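Local atomic coordinates of protection of telomeres protein 1 (PDB entry 5USB), a protein that binds the single-stranded G-rich overhang of fission-yeast telomeres, protecting the 3' end and regulating telomerase and telomere length. Residues Y80-N91 / Y114-S123. The protein carries 1 engineered substitution. Numbering follows the deposited sequence.
Sequences YIKEGDYVVMKN and YNMSIEKVDS
Lys120 leaves its strand with CG opposite the backbone N (chi1 -164°) and kinks at chi3 (-77°), which brings its ammonium between Tyr80 O and Asp85 OD2; Tyr80, whose CG is likewise anti to its N (chi1 177°), lays a ring face over the lysine's CE. The two strands involved, 86-90 and 117-121, pair antiparallel in the OB-fold barrel of this single-stranded DNA-binding domain, and 86-90 is bonded along its other edge to strand 14-26. NZ is gripped twice: it donates to Tyr80 O at 2.8 Å, coming in from above the carbonyl plane, and makes a salt bridge with Asp85 OD2, its hydrogen bond there being weak. That same OD2 takes the backbone N-H of Lys82, 2.9 Å away, from above the carboxylate plane, so one oxygen ties the start of the type II turn 82-85 to the lysine. CE sits 4.0 Å from the Tyr80 ring centroid, a CH-pi contact over the face, with NZ in an off-centre cation-pi position. A leucine in place of Lys120 would probably leave Asp85 without its counter-charge and Tyr80 O without this donor. Farther along, Val88 and Glu119 exchange two backbone bonds, as do Lys90 and Ser117. Ile118 and Met89 run side by side on the inward face, CD1 of the isoleucine 4.0 Å from the methionine CG, and both rest on Leu106. Val121 CG2 meets Val88 CG1 at 3.7 Å on the other face, the two side chains crossing nearly at right angles. A water in the plane of the Tyr80 ring, at its edge, bonds to Tyr80 OH, accepts from Lys120 N and donates to Glu119 OE1, which also bonds to Tyr76 OH; the water lies 2.6 Å from OE1.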
ATOM      1  N   TYR A  80      13.457   6.800  -0.056  1.00 17.78           N
ATOM      2  CA  TYR A  80      13.259   6.724  -1.492  1.00 16.02           C
ATOM      3  C   TYR A  80      11.792   6.883  -1.882  1.00 21.68           C
ATOM      4  O   TYR A  80      11.466   7.798  -2.645  1.00 19.05           O
ATOM      5  CB  TYR A  80      13.844   5.399  -1.995  1.00 16.36           C
ATOM      6  CG  TYR A  80      13.654   5.139  -3.443  1.00 16.78           C
ATOM      7  CD1 TYR A  80      13.922   6.113  -4.406  1.00 18.08           C
ATOM      8  CD2 TYR A  80      13.248   3.901  -3.877  1.00 18.20           C
ATOM      9  CE1 TYR A  80      13.741   5.859  -5.750  1.00 19.87           C
ATOM     10  CE2 TYR A  80      13.064   3.652  -5.226  1.00 17.63           C
ATOM     11  CZ  TYR A  80      13.334   4.620  -6.142  1.00 16.92           C
ATOM     12  OH  TYR A  80      13.171   4.348  -7.473  1.00 19.14           O
ATOM     13  N   ILE A  81      10.907   6.000  -1.399  1.00 14.50           N
ATOM     14  CA  ILE A  81       9.479   6.105  -1.688  1.00 14.10           C
ATOM     15  C   ILE A  81       8.896   7.241  -0.862  1.00 16.69           C
ATOM     16  O   ILE A  81       9.062   7.289   0.365  1.00 16.84           O
ATOM     17  CB  ILE A  81       8.754   4.785  -1.384  1.00 14.66           C
ATOM     18  CG1 ILE A  81       9.343   3.638  -2.139  1.00 16.17           C
ATOM     19  CG2 ILE A  81       7.240   4.915  -1.682  1.00 15.97           C
ATOM     20  CD1 ILE A  81       9.257   3.769  -3.642  1.00 20.67           C
ATOM     21  N   LYS A  82       8.198   8.152  -1.527  1.00 15.19           N
ATOM     22  CA  LYS A  82       7.692   9.369  -0.895  1.00 15.41           C
ATOM     23  C   LYS A  82       6.188   9.440  -1.067  1.00 12.91           C
ATOM     24  O   LYS A  82       5.611   8.870  -1.994  1.00 13.86           O
ATOM     25  CB  LYS A  82       8.262  10.662  -1.503  1.00 18.71           C
ATOM     26  CG  LYS A  82       9.794  10.782  -1.595  1.00 21.47           C
ATOM     27  CD  LYS A  82      10.452  10.734  -0.256  1.00 28.92           C
ATOM     28  CE  LYS A  82      11.976  10.703  -0.393  1.00 32.66           C
ATOM     29  NZ  LYS A  82      12.610  10.424   0.929  1.00 31.91           N
ATOM     30  N   GLU A  83       5.558  10.198  -0.184  1.00 14.95           N
ATOM     31  CA  GLU A  83       4.146  10.486  -0.323  1.00 14.20           C
ATOM     32  C   GLU A  83       3.857  11.099  -1.694  1.00 11.51           C
ATOM     33  O   GLU A  83       4.563  12.017  -2.133  1.00 13.96           O
ATOM     34  CB  GLU A  83       3.712  11.431   0.811  1.00 14.61           C
ATOM     35  CG  GLU A  83       3.831  10.720   2.142  1.00 17.93           C
ATOM     36  CD  GLU A  83       3.435  11.511   3.370  1.00 21.98           C
ATOM     37  OE1 GLU A  83       3.425  10.907   4.483  1.00 15.75           O
ATOM     38  OE2 GLU A  83       3.112  12.714   3.236  1.00 22.94           O
ATOM     39  N   GLY A  84       2.819  10.596  -2.338  1.00 14.31           N
ATOM     40  CA  GLY A  84       2.419  11.021  -3.671  1.00 14.70           C
ATOM     41  C   GLY A  84       3.014  10.194  -4.790  1.00 16.85           C
ATOM     42  O   GLY A  84       2.477  10.204  -5.920  1.00 18.28           O
ATOM     43  N   ASP A  85       4.065   9.438  -4.498  1.00 14.99           N
ATOM     44  CA  ASP A  85       4.621   8.537  -5.489  1.00 14.21           C
ATOM     45  C   ASP A  85       3.633   7.413  -5.839  1.00 16.06           C
ATOM     46  O   ASP A  85       2.743   7.031  -5.060  1.00 16.26           O
ATOM     47  CB  ASP A  85       5.909   7.891  -4.986  1.00 15.55           C
ATOM     48  CG  ASP A  85       7.086   8.814  -4.964  1.00 20.46           C
ATOM     49  OD1 ASP A  85       7.033   9.935  -5.523  1.00 20.52           O
ATOM     50  OD2 ASP A  85       8.105   8.384  -4.373  1.00 21.89           O
ATOM     51  N   TYR A  86       3.807   6.863  -7.040  1.00 14.57           N
ATOM     52  CA  TYR A  86       3.121   5.652  -7.446  1.00 14.59           C
ATOM     53  C   TYR A  86       4.068   4.480  -7.312  1.00 14.21           C
ATOM     54  O   TYR A  86       5.278   4.624  -7.526  1.00 15.51           O
ATOM     55  CB  TYR A  86       2.615   5.772  -8.884  1.00 18.21           C
ATOM     56  CG  TYR A  86       1.630   6.881  -9.070  1.00 19.02           C
ATOM     57  CD1 TYR A  86       0.291   6.657  -8.882  1.00 17.49           C
ATOM     58  CD2 TYR A  86       2.044   8.146  -9.422  1.00 20.83           C
ATOM     59  CE1 TYR A  86      -0.632   7.668  -9.042  1.00 19.97           C
ATOM     60  CE2 TYR A  86       1.142   9.167  -9.565  1.00 22.71           C
ATOM     61  CZ  TYR A  86      -0.200   8.916  -9.389  1.00 23.64           C
ATOM     62  OH  TYR A  86      -1.127   9.945  -9.553  1.00 26.96           O
ATOM     63  N   VAL A  87       3.536   3.356  -6.873  1.00 12.12           N
ATOM     64  CA  VAL A  87       4.324   2.157  -6.656  1.00 11.93           C
ATOM     65  C   VAL A  87       3.635   0.969  -7.326  1.00 15.05           C
ATOM     66  O   VAL A  87       2.415   0.944  -7.521  1.00 13.90           O
ATOM     67  CB  VAL A  87       4.597   1.859  -5.163  1.00 12.75           C
ATOM     68  CG1 VAL A  87       5.451   2.951  -4.506  1.00 14.59           C
ATOM     69  CG2 VAL A  87       3.327   1.694  -4.386  1.00 16.34           C
ATOM     70  N   VAL A  88       4.446  -0.027  -7.673  1.00 13.24           N
ATOM     71  CA  VAL A  88       3.973  -1.347  -8.084  1.00 12.75           C
ATOM     72  C   VAL A  88       4.559  -2.343  -7.098  1.00 13.21           C
ATOM     73  O   VAL A  88       5.775  -2.387  -6.891  1.00 13.19           O
ATOM     74  CB  VAL A  88       4.333  -1.686  -9.545  1.00 14.43           C
ATOM     75  CG1 VAL A  88       5.814  -1.600  -9.834  1.00 17.19           C
ATOM     76  CG2 VAL A  88       3.700  -3.044  -9.893  1.00 17.23           C
ATOM     77  N   MET A  89       3.680  -3.090  -6.437  1.00 14.95           N
ATOM     78  CA  MET A  89       4.051  -4.091  -5.445  1.00 13.56           C
ATOM     79  C   MET A  89       3.744  -5.448  -6.057  1.00 13.36           C
ATOM     80  O   MET A  89       2.645  -5.660  -6.548  1.00 13.70           O
ATOM     81  CB  MET A  89       3.270  -3.834  -4.145  1.00 17.29           C
ATOM     82  CG  MET A  89       3.649  -2.397  -3.633  1.00 21.48           C
ATOM     83  SD  MET A  89       3.042  -1.852  -2.042  1.00 25.68           S
ATOM     84  CE  MET A  89       3.738  -3.140  -1.078  1.00 20.52           C
ATOM     85  N   LYS A  90       4.732  -6.336  -6.062  1.00 12.45           N
ATOM     86  CA  LYS A  90       4.631  -7.616  -6.748  1.00 13.32           C
ATOM     87  C   LYS A  90       4.848  -8.737  -5.753  1.00 14.71           C
ATOM     88  O   LYS A  90       5.798  -8.706  -4.968  1.00 14.72           O
ATOM     89  CB  LYS A  90       5.644  -7.697  -7.893  1.00 14.75           C
ATOM     90  CG  LYS A  90       5.280  -6.838  -9.057  1.00 17.33           C
ATOM     91  CD  LYS A  90       6.316  -6.876 -10.157  1.00 20.80           C
ATOM     92  CE  LYS A  90       6.013  -5.872 -11.223  1.00 23.90           C
ATOM     93  NZ  LYS A  90       7.202  -5.611 -12.098  1.00 28.92           N
ATOM     94  N   ASN A  91       3.890  -9.666  -5.717  1.00 13.65           N
ATOM     95  CA  ASN A  91       3.992 -10.898  -4.953  1.00 15.72           C
ATOM     96  C   ASN A  91       4.142 -10.645  -3.462  1.00 17.92           C
ATOM     97  O   ASN A  91       4.798 -11.398  -2.746  1.00 20.60           O
ATOM     98  CB  ASN A  91       5.137 -11.765  -5.490  1.00 20.30           C
ATOM     99  CG  ASN A  91       4.957 -12.064  -6.949  1.00 21.11           C
ATOM    100  OD1 ASN A  91       3.878 -12.469  -7.360  1.00 21.45           O
ATOM    101  ND2 ASN A  91       5.973 -11.780  -7.760  1.00 26.25           N
ATOM    102  N   TYR A 114      10.537 -15.941  -1.693  1.00 31.80           N
ATOM    103  CA  TYR A 114       9.240 -15.483  -2.140  1.00 40.24           C
ATOM    104  C   TYR A 114       9.060 -14.544  -3.332  1.00 27.15           C
ATOM    105  O   TYR A 114       7.979 -14.322  -3.662  1.00 31.70           O
ATOM    106  CB  TYR A 114       8.565 -14.897  -0.905  1.00 36.37           C
ATOM    107  CG  TYR A 114       8.593 -15.838   0.285  1.00 39.31           C
ATOM    108  CD1 TYR A 114       7.881 -17.010   0.269  1.00 41.05           C
ATOM    109  CD2 TYR A 114       9.314 -15.535   1.417  1.00 39.67           C
ATOM    110  CE1 TYR A 114       7.901 -17.855   1.347  1.00 49.65           C
ATOM    111  CE2 TYR A 114       9.352 -16.371   2.480  1.00 44.84           C
ATOM    112  CZ  TYR A 114       8.639 -17.547   2.450  1.00 57.66           C
ATOM    113  OH  TYR A 114       8.658 -18.403   3.535  1.00 47.32           O
ATOM    114  N   ASN A 115      10.116 -13.961  -3.893  1.00 30.20           N
ATOM    115  CA  ASN A 115      10.118 -13.065  -5.066  1.00 32.19           C
ATOM    116  C   ASN A 115       9.322 -11.728  -4.997  1.00 21.78           C
ATOM    117  O   ASN A 115       8.781 -11.283  -5.942  1.00 22.67           O
ATOM    118  CB  ASN A 115       9.728 -13.799  -6.311  1.00 23.10           C
ATOM    119  CG  ASN A 115      10.006 -13.004  -7.555  1.00 36.06           C
ATOM    120  OD1 ASN A 115      10.871 -12.192  -7.573  1.00 39.88           O
ATOM    121  ND2 ASN A 115       9.199 -13.176  -8.552  1.00 40.12           N
ATOM    122  N   MET A 116       9.315 -11.107  -3.853  1.00 31.15           N
ATOM    123  CA  MET A 116       8.601  -9.876  -3.743  1.00 21.32           C
ATOM    124  C   MET A 116       9.400  -8.688  -4.212  1.00 19.97           C
ATOM    125  O   MET A 116      10.591  -8.704  -4.211  1.00 18.81           O
ATOM    126  CB  MET A 116       8.235  -9.606  -2.339  1.00 26.34           C
ATOM    127  CG  MET A 116       7.779 -10.799  -1.632  1.00 35.87           C
ATOM    128  SD  MET A 116       7.307 -10.127  -0.107  1.00 28.86           S
ATOM    129  CE  MET A 116       8.890  -9.784   0.607  1.00 30.38           C
ATOM    130  N   SER A 117       8.681  -7.649  -4.607  1.00 16.84           N
ATOM    131  CA  SER A 117       9.328  -6.434  -4.945  1.00 17.45           C
ATOM    132  C   SER A 117       8.393  -5.248  -4.808  1.00 15.48           C
ATOM    133  O   SER A 117       7.230  -5.393  -4.795  1.00 15.91           O
ATOM    134  CB  SER A 117       9.869  -6.433  -6.357  1.00 18.46           C
ATOM    135  OG  SER A 117       8.884  -6.595  -7.290  1.00 17.30           O
ATOM    136  N   ILE A 118       8.974  -4.090  -4.654  1.00 15.81           N
ATOM    137  CA  ILE A 118       8.258  -2.858  -4.676  1.00 14.72           C
ATOM    138  C   ILE A 118       9.153  -1.888  -5.410  1.00 16.87           C
ATOM    139  O   ILE A 118      10.307  -1.818  -5.137  1.00 17.64           O
ATOM    140  CB  ILE A 118       7.905  -2.297  -3.306  1.00 15.07           C
ATOM    141  CG1 ILE A 118       7.429  -0.862  -3.462  1.00 16.76           C
ATOM    142  CG2 ILE A 118       9.072  -2.357  -2.383  1.00 21.07           C
ATOM    143  CD1 ILE A 118       6.789  -0.329  -2.210  1.00 24.11           C
ATOM    144  N   GLU A 119       8.596  -1.212  -6.380  1.00 15.64           N
ATOM    145  CA  GLU A 119       9.333  -0.248  -7.117  1.00 15.87           C
ATOM    146  C   GLU A 119       8.457   0.977  -7.419  1.00 16.95           C
ATOM    147  O   GLU A 119       7.271   0.907  -7.443  1.00 16.82           O
ATOM    148  CB  GLU A 119       9.898  -0.816  -8.417  1.00 21.10           C
ATOM    149  CG  GLU A 119      10.938  -1.931  -8.264  1.00 24.92           C
ATOM    150  CD  GLU A 119      12.335  -1.472  -7.799  1.00 24.80           C
ATOM    151  OE1 GLU A 119      12.472  -0.334  -7.446  1.00 22.76           O
ATOM    152  OE2 GLU A 119      13.297  -2.276  -7.800  1.00 28.62           O
ATOM    153  N   LYS A 120       9.110   2.091  -7.629  1.00 15.03           N
ATOM    154  CA  LYS A 120       8.423   3.293  -7.975  1.00 12.77           C
ATOM    155  C   LYS A 120       7.998   3.215  -9.452  1.00 20.68           C
ATOM    156  O   LYS A 120       8.718   2.701 -10.248  1.00 23.06           O
ATOM    157  CB  LYS A 120       9.390   4.462  -7.713  1.00 17.26           C
ATOM    158  CG  LYS A 120       8.807   5.855  -7.639  1.00 25.39           C
ATOM    159  CD  LYS A 120       9.855   6.896  -7.261  1.00 25.46           C
ATOM    160  CE  LYS A 120      10.218   6.922  -5.786  1.00 26.18           C
ATOM    161  NZ  LYS A 120      10.756   8.244  -5.342  1.00 33.17           N
ATOM    162  N   VAL A 121       6.820   3.732  -9.774  1.00 16.17           N
ATOM    163  CA  VAL A 121       6.314   3.765 -11.111  1.00 18.79           C
ATOM    164  C   VAL A 121       6.345   5.231 -11.565  1.00 23.46           C
ATOM    165  O   VAL A 121       5.885   6.067 -10.880  1.00 23.45           O
ATOM    166  CB  VAL A 121       4.863   3.255 -11.197  1.00 18.24           C
ATOM    167  CG1 VAL A 121       4.341   3.328 -12.612  1.00 20.11           C
ATOM    168  CG2 VAL A 121       4.772   1.839 -10.743  1.00 21.21           C
ATOM    169  N   ASP A 122       6.885   5.512 -12.730  1.00 25.47           N
ATOM    170  CA  ASP A 122       6.928   6.861 -13.229  1.00 32.65           C
ATOM    171  C   ASP A 122       5.528   7.338 -13.379  1.00 27.13           C
ATOM    172  O   ASP A 122       4.740   6.666 -13.937  1.00 30.18           O
ATOM    173  CB  ASP A 122       7.627   6.878 -14.575  1.00 41.96           C
ATOM    174  CG  ASP A 122       7.381   8.126 -15.359  1.00 53.32           C
ATOM    175  OD1 ASP A 122       7.513   9.248 -14.838  1.00 59.27           O
ATOM    176  OD2 ASP A 122       7.094   7.975 -16.541  1.00 59.60           O
ATOM    177  N   SER A 123       5.244   8.546 -12.938  1.00 35.77           N
ATOM    178  CA  SER A 123       3.875   9.030 -12.978  1.00 35.61           C
ATOM    179  C   SER A 123       3.131   9.057 -14.307  1.00 41.01           C
ATOM    180  O   SER A 123       1.964   9.199 -14.287  1.00 43.32           O
ATOM    181  CB  SER A 123       3.702  10.359 -12.249  1.00 39.73           C
ATOM    182  OG  SER A 123       4.568  11.380 -12.717  1.00 46.94           O
TER
HETATM  183  O   HOH W   1      11.934   2.069  -8.125  1.00 21.07           O
HETATM  184  O   HOH W   2       5.898   7.864  -8.731  1.00 23.21           O
HETATM  185  O   HOH W   3       7.674  -4.310  -8.023  1.00 18.25           O